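Local coordinates for CEL61B (Hypocrea jecorina, PDB 2VTC), which oxidatively cleaves glycosidic bonds in crystalline and amorphous polysaccharides such as cellulose, as a copper-dependent lytic polysaccharide monooxygenase, at residues V23-F26 and Q31-Q34; L38-Q43 and G48-V53; K80-G85 and V127-L132; V114-E119 and T218-P223; N159-K164 and F176-L181. One frame throughout, in Å; residues are numbered along the deposited sequence.

In the fold
The five contacts lie in one beta-sandwich domain of the AA9 family. Interaction 5 is the most central and joins the two sheets. Interaction 4 touches it where Y221 OH lies 2.6 Å from E179 OE1, probably as a hydrogen bond. Interaction 1 meets interaction 5 by packing of V23 on H178, and meets interaction 2 where Q34 packs against Y40 and V53. Interaction 3 joins surface loops and touches interaction 4 through L132 and V118. The metal site of H20, H108 and Y195 holds nickel in this crystal and copper in the working enzyme. The Y195 side chain is about 8 Å from that of H178 and about 10 Å from that of V114.

Interaction 1 of 5, residues V23-F26 and Q31-Q34; sequences VQNF and QYNQ. With NAG (2-acetamido-2-deoxy-beta-D-glucopyranose), chain C.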
# COMPACT_ATOMS: atom_id res chain seq x y z
N VAL A 23 3.41 -2.25 -7.57
CA VAL A 23 3.93 -0.91 -7.79
C VAL A 23 5.34 -1.08 -8.35
O VAL A 23 6.21 -1.62 -7.67
CB VAL A 23 3.94 -0.07 -6.47
CG1 VAL A 23 4.73 1.21 -6.65
CG2 VAL A 23 2.52 0.25 -6.06
N GLN A 24 5.55 -0.67 -9.59
CA GLN A 24 6.85 -0.89 -10.24
C GLN A 24 7.79 0.30 -10.15
O GLN A 24 9.02 0.17 -10.29
CB GLN A 24 6.66 -1.31 -11.71
CG GLN A 24 6.03 -2.65 -11.87
CD GLN A 24 6.39 -3.34 -13.19
OE1 GLN A 24 6.54 -4.56 -13.24
NE2 GLN A 24 6.52 -2.56 -14.25
N ASN A 25 7.18 1.47 -9.95
CA ASN A 25 7.88 2.72 -9.80
C ASN A 25 6.90 3.76 -9.29
O ASN A 25 5.70 3.47 -9.12
CB ASN A 25 8.59 3.16 -11.11
CG ASN A 25 7.66 3.18 -12.34
OD1 ASN A 25 6.74 4.00 -12.42
ND2 ASN A 25 7.95 2.30 -13.31
N PHE A 26 7.41 4.93 -8.97
CA PHE A 26 6.60 5.99 -8.40
C PHE A 26 7.32 7.31 -8.58
O PHE A 26 8.56 7.33 -8.77
CB PHE A 26 6.26 5.70 -6.91
CG PHE A 26 7.48 5.54 -6.01
CD1 PHE A 26 7.90 6.60 -5.20
CD2 PHE A 26 8.20 4.33 -5.97
CE1 PHE A 26 9.04 6.46 -4.36
CE2 PHE A 26 9.33 4.18 -5.13
CZ PHE A 26 9.74 5.26 -4.33
N GLN A 31 9.30 13.56 -9.90
CA GLN A 31 10.61 12.92 -10.07
C GLN A 31 10.55 11.39 -9.97
O GLN A 31 10.03 10.85 -8.99
CB GLN A 31 11.61 13.49 -9.05
CG GLN A 31 11.60 15.04 -8.92
CD GLN A 31 12.07 15.76 -10.20
OE1 GLN A 31 13.13 15.45 -10.74
NE2 GLN A 31 11.27 16.72 -10.67
N TYR A 32 11.08 10.71 -10.98
CA TYR A 32 11.06 9.25 -11.07
C TYR A 32 11.89 8.52 -9.99
O TYR A 32 13.04 8.90 -9.70
CB TYR A 32 11.53 8.78 -12.44
CG TYR A 32 11.46 7.29 -12.65
CD1 TYR A 32 10.30 6.69 -13.14
CD2 TYR A 32 12.56 6.47 -12.37
CE1 TYR A 32 10.23 5.33 -13.34
CE2 TYR A 32 12.50 5.10 -12.57
CZ TYR A 32 11.33 4.54 -13.04
OH TYR A 32 11.25 3.18 -13.25
N ASN A 33 11.29 7.47 -9.44
CA ASN A 33 11.93 6.58 -8.48
C ASN A 33 11.64 5.14 -8.87
O ASN A 33 10.48 4.78 -9.12
CB ASN A 33 11.39 6.84 -7.06
CG ASN A 33 11.92 8.12 -6.45
OD1 ASN A 33 12.88 8.09 -5.67
ND2 ASN A 33 11.30 9.26 -6.80
N GLN A 34 12.68 4.31 -8.91
CA GLN A 34 12.54 2.90 -9.25
C GLN A 34 11.93 2.09 -8.10
O GLN A 34 12.35 2.23 -6.95
CB GLN A 34 13.89 2.31 -9.67
CG GLN A 34 13.84 0.88 -10.20
CD GLN A 34 12.92 0.74 -11.40
OE1 GLN A 34 12.00 -0.09 -11.40
NE2 GLN A 34 13.13 1.58 -12.40
C1 NAG C . 7.09 2.24 -14.48
C2 NAG C . 7.94 1.91 -15.72
C3 NAG C . 7.08 1.72 -16.99
C4 NAG C . 5.86 0.81 -16.75
C5 NAG C . 5.21 1.13 -15.39
C6 NAG C . 4.07 0.19 -15.01
C7 NAG C . 10.25 2.61 -16.12
C8 NAG C . 11.16 3.74 -16.50
N2 NAG C . 8.96 2.92 -15.97
O3 NAG C . 7.89 1.20 -18.03
O4 NAG C . 4.89 0.98 -17.78
O5 NAG C . 6.17 1.16 -14.34
O6 NAG C . 4.41 -1.16 -15.20
O7 NAG C . 10.70 1.47 -15.96
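N25 carries a covalently attached N-acetylglucosamine, and Y32 from the partner strand lies against both the asparagine and its sugar. The N25 ND2 to NAG C1 bond is 1.5 Å long. Y32 CE1 comes within 3.5 Å of N25 CB. The far end of the tyrosine reaches the sugar's acetamido group, with Y32 CZ 3.6 Å from NAG C8. Q24 also reaches the sugar: Q24 NE2 is 2.7 Å from NAG O6, while Q24 OE1 is hydrogen-bonded to Q22. The two segments form a beta hairpin at the edge of a four-stranded antiparallel sheet, in which 31-34 is an outermost strand. F26 and N33 make a hydrogen-bonded pair: F26 N donates to N33 O at 3.1 Å, and N33 N to F26 O at 2.8 Å. On the sheet face of these two residues, N33 CB sits over the F26 ring, 3.7 Å from its centroid, in a CH-pi contact. The ring reaches across because F26 CG stands between the backbone N and the carbonyl carbon (chi1 59°). An alanine at F26 would probably leave N33 CB without its aromatic face and open a gap toward A89, V199 and I201.

Interaction 2 of 5, residues L38-Q43 and G48-V53; sequences LDYYYQ and GHFPNV
The Y40 ring has P51 over one face, while F50 CD1 and V53 CG1 approach it obliquely. P51 CD lies 4.0 Å from the Y40 ring centroid and 21° off its normal, a CH-pi contact displaced toward the rim. The F50 ring in turn meets Y40 CB obliquely, with F50 CD1 3.7 Å from Y40 CB. The two side chains cross at about a right angle. V53 CG1 stands 3.9 Å from Y40 CE2. One turn further along the helix, the extended Q43 side chain passes across P51 and brings NE2 to 3.5 Å from P51 CD. A water donates to both Q43 OE1 and H49 O, joining the two segments. An alanine in place of Y40 would probably strip P51 of its aromatic platform and leave a gap between P51 and V53. G48, with positive phi, is the first residue to leave the helical conformation. The contact is a chain reversal at the C-terminal end of helix 38-47, after which the loop packs back along the helix at the protein surface.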
# COMPACT_ATOMS: atom_id res chain seq x y z
N LEU A 38 9.28 -7.67 -10.46
CA LEU A 38 9.41 -9.11 -10.40
C LEU A 38 10.73 -9.67 -11.00
O LEU A 38 11.22 -10.70 -10.53
CB LEU A 38 8.20 -9.77 -11.07
CG LEU A 38 7.98 -11.26 -10.84
CD1 LEU A 38 7.90 -11.61 -9.35
CD2 LEU A 38 6.72 -11.71 -11.60
N ASP A 39 11.27 -9.00 -12.02
CA ASP A 39 12.56 -9.39 -12.63
C ASP A 39 13.70 -9.49 -11.62
O ASP A 39 14.56 -10.37 -11.73
CB ASP A 39 12.94 -8.43 -13.76
CG ASP A 39 12.15 -8.69 -15.04
OD1 ASP A 39 11.45 -9.73 -15.11
OD2 ASP A 39 12.24 -7.87 -15.98
N TYR A 40 13.69 -8.59 -10.63
CA TYR A 40 14.69 -8.59 -9.56
C TYR A 40 14.64 -9.83 -8.68
O TYR A 40 15.67 -10.27 -8.16
CB TYR A 40 14.53 -7.35 -8.69
CG TYR A 40 14.67 -6.00 -9.37
CD1 TYR A 40 15.24 -5.87 -10.65
CD2 TYR A 40 14.26 -4.84 -8.72
CE1 TYR A 40 15.36 -4.62 -11.26
CE2 TYR A 40 14.37 -3.60 -9.30
CZ TYR A 40 14.93 -3.48 -10.57
OH TYR A 40 15.03 -2.23 -11.14
N TYR A 41 13.44 -10.39 -8.47
CA TYR A 41 13.33 -11.63 -7.71
C TYR A 41 14.11 -12.73 -8.41
O TYR A 41 14.78 -13.53 -7.77
CB TYR A 41 11.87 -12.06 -7.50
CG TYR A 41 11.76 -13.48 -7.00
CD1 TYR A 41 11.81 -13.77 -5.64
CD2 TYR A 41 11.66 -14.56 -7.90
CE1 TYR A 41 11.75 -15.06 -5.18
CE2 TYR A 41 11.59 -15.88 -7.44
CZ TYR A 41 11.64 -16.12 -6.09
OH TYR A 41 11.56 -17.41 -5.60
N TYR A 42 14.00 -12.76 -9.74
CA TYR A 42 14.65 -13.80 -10.54
C TYR A 42 16.16 -13.54 -10.66
O TYR A 42 16.95 -14.49 -10.61
CB TYR A 42 13.93 -14.00 -11.88
CG TYR A 42 12.59 -14.69 -11.70
CD1 TYR A 42 12.52 -16.05 -11.36
CD2 TYR A 42 11.38 -13.99 -11.82
CE1 TYR A 42 11.30 -16.69 -11.16
CE2 TYR A 42 10.14 -14.63 -11.63
CZ TYR A 42 10.11 -15.98 -11.30
OH TYR A 42 8.91 -16.63 -11.10
N GLN A 43 16.55 -12.27 -10.78
CA GLN A 43 17.95 -11.87 -10.65
C GLN A 43 18.56 -12.47 -9.39
O GLN A 43 19.62 -13.09 -9.43
CB GLN A 43 18.10 -10.35 -10.60
CG GLN A 43 18.22 -9.63 -11.95
CD GLN A 43 18.98 -8.31 -11.82
OE1 GLN A 43 20.11 -8.27 -11.31
NE2 GLN A 43 18.37 -7.23 -12.30
N GLY A 48 22.14 -14.09 -6.75
CA GLY A 48 22.25 -13.81 -5.32
C GLY A 48 22.12 -12.33 -4.98
O GLY A 48 22.03 -11.97 -3.81
N HIS A 49 22.10 -11.49 -6.01
CA HIS A 49 21.99 -10.03 -5.84
C HIS A 49 21.00 -9.41 -6.85
O HIS A 49 20.64 -10.05 -7.85
CB HIS A 49 23.38 -9.36 -5.98
CG HIS A 49 24.47 -10.10 -5.27
ND1 HIS A 49 25.09 -11.21 -5.81
CD2 HIS A 49 25.06 -9.90 -4.06
CE1 HIS A 49 26.00 -11.67 -4.97
NE2 HIS A 49 26.01 -10.89 -3.91
N PHE A 50 20.55 -8.18 -6.58
CA PHE A 50 19.68 -7.42 -7.50
C PHE A 50 19.83 -5.93 -7.20
O PHE A 50 20.39 -5.59 -6.15
CB PHE A 50 18.21 -7.88 -7.39
CG PHE A 50 17.57 -7.58 -6.07
CD1 PHE A 50 16.80 -6.42 -5.90
CD2 PHE A 50 17.72 -8.45 -4.99
CE1 PHE A 50 16.20 -6.14 -4.68
CE2 PHE A 50 17.12 -8.17 -3.76
CZ PHE A 50 16.36 -7.01 -3.61
N PRO A 51 19.36 -5.03 -8.11
CA PRO A 51 19.52 -3.58 -7.93
C PRO A 51 18.95 -3.06 -6.62
O PRO A 51 17.92 -3.56 -6.13
CB PRO A 51 18.73 -3.00 -9.11
CG PRO A 51 18.85 -4.03 -10.15
CD PRO A 51 18.69 -5.32 -9.39
N ASN A 52 19.64 -2.08 -6.03
CA ASN A 52 19.22 -1.50 -4.76
C ASN A 52 18.13 -0.46 -5.00
O ASN A 52 18.38 0.55 -5.65
CB ASN A 52 20.42 -0.90 -4.00
CG ASN A 52 21.46 -1.95 -3.66
OD1 ASN A 52 21.12 -3.06 -3.22
ND2 ASN A 52 22.73 -1.61 -3.89
N VAL A 53 16.93 -0.73 -4.49
CA VAL A 53 15.78 0.15 -4.72
C VAL A 53 15.00 0.45 -3.44
O VAL A 53 15.18 -0.23 -2.43
CB VAL A 53 14.80 -0.43 -5.80
CG1 VAL A 53 15.51 -0.52 -7.16
CG2 VAL A 53 14.22 -1.79 -5.35
O HOH W 1 22.84 -9.55 -9.98

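Interaction 3 of 5, residues K80-G85 and V127-L132; sequences KNAAPG and VNKNNL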
# COMPACT_ATOMS: atom_id res chain seq x y z
N LYS A 80 4.10 -10.79 0.53
CA LYS A 80 4.68 -12.11 0.80
C LYS A 80 6.20 -12.13 1.04
O LYS A 80 6.97 -11.73 0.17
CB LYS A 80 4.34 -13.07 -0.34
CG LYS A 80 4.69 -14.51 -0.03
CD LYS A 80 4.31 -15.43 -1.19
CE LYS A 80 4.59 -16.87 -0.86
NZ LYS A 80 3.79 -17.32 0.31
N ASN A 81 6.58 -12.62 2.23
CA ASN A 81 8.01 -12.79 2.60
C ASN A 81 8.80 -11.49 2.38
O ASN A 81 9.99 -11.50 2.01
CB ASN A 81 8.64 -13.93 1.78
CG ASN A 81 7.95 -15.26 1.98
OD1 ASN A 81 7.30 -15.52 3.00
ND2 ASN A 81 8.08 -16.14 0.97
N ALA A 82 8.15 -10.34 2.58
CA ALA A 82 8.73 -9.07 2.20
C ALA A 82 9.89 -8.66 3.10
O ALA A 82 9.92 -8.98 4.29
CB ALA A 82 7.70 -7.95 2.16
N ALA A 83 10.80 -7.92 2.48
CA ALA A 83 11.98 -7.35 3.16
C ALA A 83 12.20 -5.92 2.70
O ALA A 83 11.94 -5.57 1.54
CB ALA A 83 13.21 -8.20 2.87
N PRO A 84 12.69 -5.05 3.61
CA PRO A 84 12.89 -3.65 3.27
C PRO A 84 13.78 -3.44 2.03
O PRO A 84 14.74 -4.20 1.80
CB PRO A 84 13.54 -3.05 4.53
CG PRO A 84 13.16 -3.96 5.61
CD PRO A 84 13.02 -5.34 5.03
N GLY A 85 13.45 -2.42 1.24
CA GLY A 85 14.32 -1.99 0.14
C GLY A 85 15.69 -1.63 0.71
O GLY A 85 15.77 -1.18 1.86
N VAL A 127 14.96 -2.19 9.17
CA VAL A 127 13.90 -2.24 10.16
C VAL A 127 13.32 -3.66 10.30
O VAL A 127 13.35 -4.46 9.33
CB VAL A 127 12.79 -1.19 9.80
CG1 VAL A 127 11.89 -1.72 8.67
CG2 VAL A 127 11.97 -0.78 10.99
N ASN A 128 12.82 -3.97 11.49
CA ASN A 128 12.02 -5.17 11.73
C ASN A 128 10.58 -4.81 11.36
O ASN A 128 9.92 -4.05 12.08
CB ASN A 128 12.12 -5.58 13.21
CG ASN A 128 11.35 -6.85 13.55
OD1 ASN A 128 11.54 -7.41 14.65
ND2 ASN A 128 10.46 -7.30 12.66
N LYS A 129 10.10 -5.32 10.21
CA LYS A 129 8.76 -4.95 9.72
C LYS A 129 7.63 -5.23 10.73
O LYS A 129 6.62 -4.52 10.76
CB LYS A 129 8.46 -5.66 8.39
CG LYS A 129 8.19 -7.16 8.47
CD LYS A 129 8.07 -7.72 7.04
CE LYS A 129 7.71 -9.19 7.10
NZ LYS A 129 7.58 -9.73 5.71
N ASN A 130 7.82 -6.24 11.57
CA ASN A 130 6.78 -6.65 12.51
C ASN A 130 6.56 -5.64 13.65
O ASN A 130 5.54 -5.70 14.36
CB ASN A 130 7.09 -8.06 13.02
CG ASN A 130 7.18 -9.08 11.89
OD1 ASN A 130 8.16 -9.83 11.77
ND2 ASN A 130 6.17 -9.09 11.03
N ASN A 131 7.51 -4.72 13.82
CA ASN A 131 7.38 -3.69 14.85
C ASN A 131 6.85 -2.37 14.31
O ASN A 131 6.67 -1.41 15.07
CB ASN A 131 8.73 -3.46 15.55
CG ASN A 131 9.17 -4.65 16.36
OD1 ASN A 131 8.35 -5.49 16.75
ND2 ASN A 131 10.46 -4.73 16.61
N LEU A 132 6.60 -2.32 13.00
CA LEU A 132 6.05 -1.10 12.39
C LEU A 132 4.60 -0.87 12.82
O LEU A 132 3.83 -1.83 12.95
CB LEU A 132 6.17 -1.15 10.87
CG LEU A 132 7.59 -1.10 10.29
CD1 LEU A 132 7.57 -1.35 8.80
CD2 LEU A 132 8.26 0.26 10.61
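P84 and V127 have the nearest CA atoms across the two segments, 7.1 Å apart, where the irregular loop 80-85, with a left-handed residue at N81, passes a segment holding the 3-10 turn 129-131. Side chains bridge the separation. K129 does most of the work: NZ donates to A82 O at 2.8 Å. It comes from the flank of the carbonyl, with a C=O...N angle of 122° and a tilt of 17° from the carbonyl plane. The lysine leaves its backbone with CG between N and the carbonyl carbon (chi1 72°). Its chain then runs fully extended, carrying the ammonium group to A82. Both segments are surface loops of the beta-sandwich domain. The first links helix 75-78 to strand 89-92, and the second leads into strand 133-143. At the other end of the contact, P84 CG rests 4.0 Å from V127 CG1 and 3.8 Å from V127 O. L132 N, just past the turn, is hydrogen-bonded to K129 O. The side chains of A82, P84 and K129 all touch W56, and K129 also packs on V77 of helix 75-78.

Interaction 4 of 5, residues V114-E119 and T218-P223; sequences VTYVVE and TQLYKP
Y116 reaches from strand 113-119 of the mixed beta sheet to L220 and Y221, in the loop that follows strand 215-216. This loop covers part of one face of the AA9 beta sandwich. Y116 CB points from the strand toward the loop. CG stands anti to the carbonyl carbon (chi1 -59°), which directs the ring toward L220 and Y221. The near part of the ring, CG with CD1 and CD2, carries little of the contact. Further out, CE1 meets L220 CD2 at 3.8 Å, and L220 CD1 lies above one face, displaced toward the rim. On the other flank, CE2 comes within 3.5 Å of Y221 OH, which sits at the ring edge near its plane. CZ is 3.6 Å from Y221 OH and a little farther from L220 CD2. At the tip, Y116 OH donates to Y221 OH at 2.8 Å. The Y221 hydroxyl is also hydrogen-bonded to E179, so this buried oxygen has two polar partners. The nearby carboxylate would probably polarise the pair of hydroxyls. L220 CB lies over the centre of one face of the Y221 ring. Close by, V114 CG2 touches Y221 OH at 3.5 Å.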
# COMPACT_ATOMS: atom_id res chain seq x y z
N VAL A 114 -6.40 2.38 0.01
CA VAL A 114 -5.95 3.02 1.26
C VAL A 114 -4.41 3.07 1.28
O VAL A 114 -3.74 2.20 0.69
CB VAL A 114 -6.46 2.24 2.52
CG1 VAL A 114 -8.00 2.29 2.64
CG2 VAL A 114 -5.97 0.78 2.51
N THR A 115 -3.86 4.10 1.94
CA THR A 115 -2.41 4.23 2.12
C THR A 115 -2.08 4.58 3.57
O THR A 115 -2.77 5.40 4.19
CB THR A 115 -1.81 5.30 1.18
OG1 THR A 115 -2.29 5.06 -0.15
CG2 THR A 115 -0.28 5.24 1.13
N TYR A 116 -1.03 3.94 4.08
CA TYR A 116 -0.60 4.14 5.48
C TYR A 116 0.86 4.59 5.49
O TYR A 116 1.60 4.38 4.50
CB TYR A 116 -0.71 2.83 6.27
CG TYR A 116 -2.10 2.21 6.34
CD1 TYR A 116 -2.94 2.44 7.43
CD2 TYR A 116 -2.55 1.36 5.32
CE1 TYR A 116 -4.23 1.87 7.49
CE2 TYR A 116 -3.82 0.79 5.37
CZ TYR A 116 -4.65 1.03 6.46
OH TYR A 116 -5.90 0.44 6.52
N VAL A 117 1.27 5.14 6.63
CA VAL A 117 2.69 5.46 6.88
C VAL A 117 3.11 4.98 8.27
O VAL A 117 2.29 4.90 9.17
CB VAL A 117 2.96 6.98 6.69
CG1 VAL A 117 2.19 7.81 7.70
CG2 VAL A 117 4.48 7.30 6.70
N VAL A 118 4.37 4.58 8.39
CA VAL A 118 4.95 4.18 9.66
C VAL A 118 6.37 4.76 9.76
O VAL A 118 7.11 4.83 8.76
CB VAL A 118 5.06 2.66 9.77
CG1 VAL A 118 6.12 2.15 8.86
CG2 VAL A 118 5.41 2.25 11.17
N GLU A 119 6.77 5.14 10.97
CA GLU A 119 8.14 5.58 11.21
C GLU A 119 9.07 4.40 11.56
O GLU A 119 8.64 3.41 12.16
CB GLU A 119 8.18 6.65 12.31
CG GLU A 119 9.56 7.34 12.40
CD GLU A 119 9.64 8.42 13.49
OE1 GLU A 119 8.62 8.75 14.12
OE2 GLU A 119 10.78 8.93 13.69
N THR A 218 -1.06 -6.29 11.55
CA THR A 218 -1.80 -7.51 11.89
C THR A 218 -3.10 -7.23 12.67
O THR A 218 -3.87 -8.15 12.97
CB THR A 218 -0.90 -8.49 12.67
OG1 THR A 218 -0.37 -7.82 13.82
CG2 THR A 218 0.24 -8.96 11.79
N GLN A 219 -3.35 -5.95 12.96
CA GLN A 219 -4.56 -5.50 13.63
C GLN A 219 -5.41 -4.57 12.74
O GLN A 219 -6.42 -4.03 13.20
CB GLN A 219 -4.22 -4.82 14.97
CG GLN A 219 -3.73 -5.78 16.05
CD GLN A 219 -3.24 -5.07 17.32
OE1 GLN A 219 -3.66 -3.95 17.64
NE2 GLN A 219 -2.35 -5.72 18.06
N LEU A 220 -5.01 -4.39 11.48
CA LEU A 220 -5.74 -3.47 10.59
C LEU A 220 -7.14 -3.96 10.25
O LEU A 220 -8.10 -3.17 10.29
CB LEU A 220 -4.99 -3.19 9.29
CG LEU A 220 -3.66 -2.45 9.43
CD1 LEU A 220 -2.95 -2.49 8.10
CD2 LEU A 220 -3.81 -0.99 9.90
N TYR A 221 -7.24 -5.26 9.95
CA TYR A 221 -8.47 -5.84 9.38
C TYR A 221 -8.82 -7.21 9.97
O TYR A 221 -7.92 -7.99 10.32
CB TYR A 221 -8.30 -6.09 7.88
CG TYR A 221 -7.70 -4.96 7.10
CD1 TYR A 221 -8.34 -3.73 7.03
CD2 TYR A 221 -6.49 -5.14 6.40
CE1 TYR A 221 -7.79 -2.68 6.31
CE2 TYR A 221 -5.93 -4.10 5.65
CZ TYR A 221 -6.60 -2.86 5.62
OH TYR A 221 -6.09 -1.82 4.89
N LYS A 222 -10.13 -7.48 10.06
CA LYS A 222 -10.66 -8.80 10.44
C LYS A 222 -11.51 -9.35 9.28
O LYS A 222 -12.09 -8.57 8.51
CB LYS A 222 -11.49 -8.72 11.73
CG LYS A 222 -10.68 -8.30 12.95
CD LYS A 222 -11.42 -8.57 14.25
CE LYS A 222 -10.71 -7.91 15.44
NZ LYS A 222 -11.34 -8.23 16.75
N PRO A 223 -11.55 -10.69 9.10
CA PRO A 223 -12.31 -11.26 7.96
C PRO A 223 -13.81 -10.94 7.93
O PRO A 223 -14.43 -11.08 6.87
CB PRO A 223 -12.09 -12.77 8.13
CG PRO A 223 -10.76 -12.85 8.88
CD PRO A 223 -10.87 -11.74 9.87

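Interaction 5 of 5, residues N159-K164 and F176-L181; sequences NKWTVK and FRHELL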
# COMPACT_ATOMS: atom_id res chain seq x y z
N ASN A 159 -3.36 3.56 -14.30
CA ASN A 159 -2.73 2.74 -13.25
C ASN A 159 -1.96 3.58 -12.23
O ASN A 159 -1.09 3.03 -11.54
CB ASN A 159 -1.79 1.68 -13.86
CG ASN A 159 -2.48 0.35 -14.11
OD1 ASN A 159 -1.83 -0.70 -14.06
ND2 ASN A 159 -3.78 0.37 -14.38
N LYS A 160 -2.27 4.87 -12.14
CA LYS A 160 -1.61 5.80 -11.23
C LYS A 160 -2.53 6.20 -10.07
O LYS A 160 -3.71 6.45 -10.29
CB LYS A 160 -1.17 7.07 -11.96
CG LYS A 160 0.01 6.89 -12.91
CD LYS A 160 0.09 8.03 -13.90
CE LYS A 160 1.02 7.70 -15.07
NZ LYS A 160 0.56 6.53 -15.90
N TRP A 161 -1.98 6.28 -8.86
CA TRP A 161 -2.72 6.80 -7.71
C TRP A 161 -1.90 7.84 -6.94
O TRP A 161 -0.75 7.57 -6.57
CB TRP A 161 -3.18 5.68 -6.75
CG TRP A 161 -4.32 6.15 -5.91
CD1 TRP A 161 -4.27 6.57 -4.60
CD2 TRP A 161 -5.68 6.30 -6.33
NE1 TRP A 161 -5.54 6.96 -4.19
CE2 TRP A 161 -6.41 6.81 -5.24
CE3 TRP A 161 -6.34 6.05 -7.55
CZ2 TRP A 161 -7.78 7.08 -5.32
CZ3 TRP A 161 -7.70 6.32 -7.62
CH2 TRP A 161 -8.41 6.82 -6.51
N THR A 162 -2.49 9.00 -6.70
CA THR A 162 -1.82 10.12 -6.02
C THR A 162 -2.12 10.09 -4.53
O THR A 162 -3.29 10.01 -4.12
CB THR A 162 -2.24 11.49 -6.61
OG1 THR A 162 -1.76 11.60 -7.96
CG2 THR A 162 -1.67 12.66 -5.79
N VAL A 163 -1.06 10.17 -3.73
CA VAL A 163 -1.16 10.24 -2.28
C VAL A 163 -0.30 11.41 -1.78
O VAL A 163 0.89 11.44 -2.05
CB VAL A 163 -0.69 8.92 -1.59
CG1 VAL A 163 -0.77 9.02 -0.09
CG2 VAL A 163 -1.55 7.75 -2.05
N LYS A 164 -0.92 12.33 -1.06
CA LYS A 164 -0.21 13.44 -0.41
C LYS A 164 0.43 13.05 0.92
O LYS A 164 -0.24 12.50 1.80
CB LYS A 164 -1.17 14.62 -0.18
CG LYS A 164 -0.45 15.93 0.19
CD LYS A 164 -1.43 17.07 0.45
CE LYS A 164 -0.69 18.36 0.77
NZ LYS A 164 0.22 18.81 -0.33
N PHE A 176 5.96 3.80 3.52
CA PHE A 176 4.58 4.03 3.04
C PHE A 176 4.01 2.71 2.52
O PHE A 176 4.66 2.02 1.73
CB PHE A 176 4.57 5.09 1.95
CG PHE A 176 4.81 6.46 2.47
CD1 PHE A 176 3.75 7.33 2.72
CD2 PHE A 176 6.10 6.86 2.81
CE1 PHE A 176 3.97 8.61 3.23
CE2 PHE A 176 6.34 8.13 3.35
CZ PHE A 176 5.28 9.02 3.56
N ARG A 177 2.81 2.35 3.00
CA ARG A 177 2.17 1.09 2.65
C ARG A 177 0.90 1.42 1.88
O ARG A 177 -0.08 1.88 2.48
CB ARG A 177 1.87 0.28 3.92
CG ARG A 177 1.15 -1.06 3.76
CD ARG A 177 0.80 -1.59 5.15
NE ARG A 177 0.15 -2.90 5.02
CZ ARG A 177 -1.15 -3.04 4.71
NH1 ARG A 177 -1.95 -1.96 4.54
NH2 ARG A 177 -1.64 -4.28 4.57
N HIS A 178 0.97 1.21 0.56
CA HIS A 178 -0.10 1.57 -0.39
C HIS A 178 -0.86 0.29 -0.76
O HIS A 178 -0.22 -0.71 -1.15
CB HIS A 178 0.56 2.21 -1.62
CG HIS A 178 -0.41 2.56 -2.72
ND1 HIS A 178 -1.47 3.43 -2.53
CD2 HIS A 178 -0.45 2.19 -4.02
CE1 HIS A 178 -2.14 3.55 -3.67
NE2 HIS A 178 -1.54 2.81 -4.59
N GLU A 179 -2.20 0.28 -0.64
CA GLU A 179 -2.92 -0.99 -0.70
C GLU A 179 -4.24 -0.93 -1.45
O GLU A 179 -5.07 -0.08 -1.17
CB GLU A 179 -3.17 -1.49 0.71
CG GLU A 179 -3.85 -2.87 0.80
CD GLU A 179 -4.02 -3.29 2.25
OE1 GLU A 179 -4.30 -2.40 3.11
OE2 GLU A 179 -3.88 -4.51 2.56
N LEU A 180 -4.44 -1.87 -2.37
CA LEU A 180 -5.72 -2.02 -3.07
C LEU A 180 -6.44 -3.19 -2.46
O LEU A 180 -5.86 -4.27 -2.28
CB LEU A 180 -5.49 -2.28 -4.57
CG LEU A 180 -4.50 -1.38 -5.30
CD1 LEU A 180 -4.36 -1.75 -6.78
CD2 LEU A 180 -4.81 0.07 -5.17
N LEU A 181 -7.71 -2.99 -2.12
CA LEU A 181 -8.50 -4.10 -1.58
C LEU A 181 -9.54 -4.47 -2.64
O LEU A 181 -10.63 -3.88 -2.67
CB LEU A 181 -9.20 -3.72 -0.28
CG LEU A 181 -8.27 -3.51 0.94
CD1 LEU A 181 -7.73 -2.08 0.89
CD2 LEU A 181 -9.03 -3.75 2.21
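H178 alone in 176-181 makes close contact with W161 and V163 of 159-164, and the residues before and after it serve other parts of the fold. F176 comes first and packs on I137. R177 points to the other side of its strand. It grips E179 end-on with two nitrogens in a salt bridge: NH1 to OE1 at 2.8 Å and NH2 to OE2 at 3.0 Å. Both carboxylate oxygens are met from above their plane. H178 follows, with CG anti to the backbone N (chi1 177°), so that the imidazole extends toward W161. H178 CE1 lies 3.8 Å from W161 CD1, which meets the imidazole at its edge, near its plane, and 3.9 Å from W161 CB. The indole five-membered ring and the imidazole lie nearly parallel (24°) but far offset, with centroids 5.7 Å apart and little overlap. V163 CG2 stands 4.3 Å from H178 ND1. Both imidazole nitrogens are hydrogen-bonded, ND1 to T115 and NE2 to W101, and F99 stacks on the ring, which fixes the ring's rotation. L180 then packs on W101 and W106, and L181 on M192. Strand 160-164 is an outermost strand of the four-stranded sheet and pairs with 96-102. Strand 172-182 belongs to the facing sheet of the sandwich, between 113-119 and 193-204.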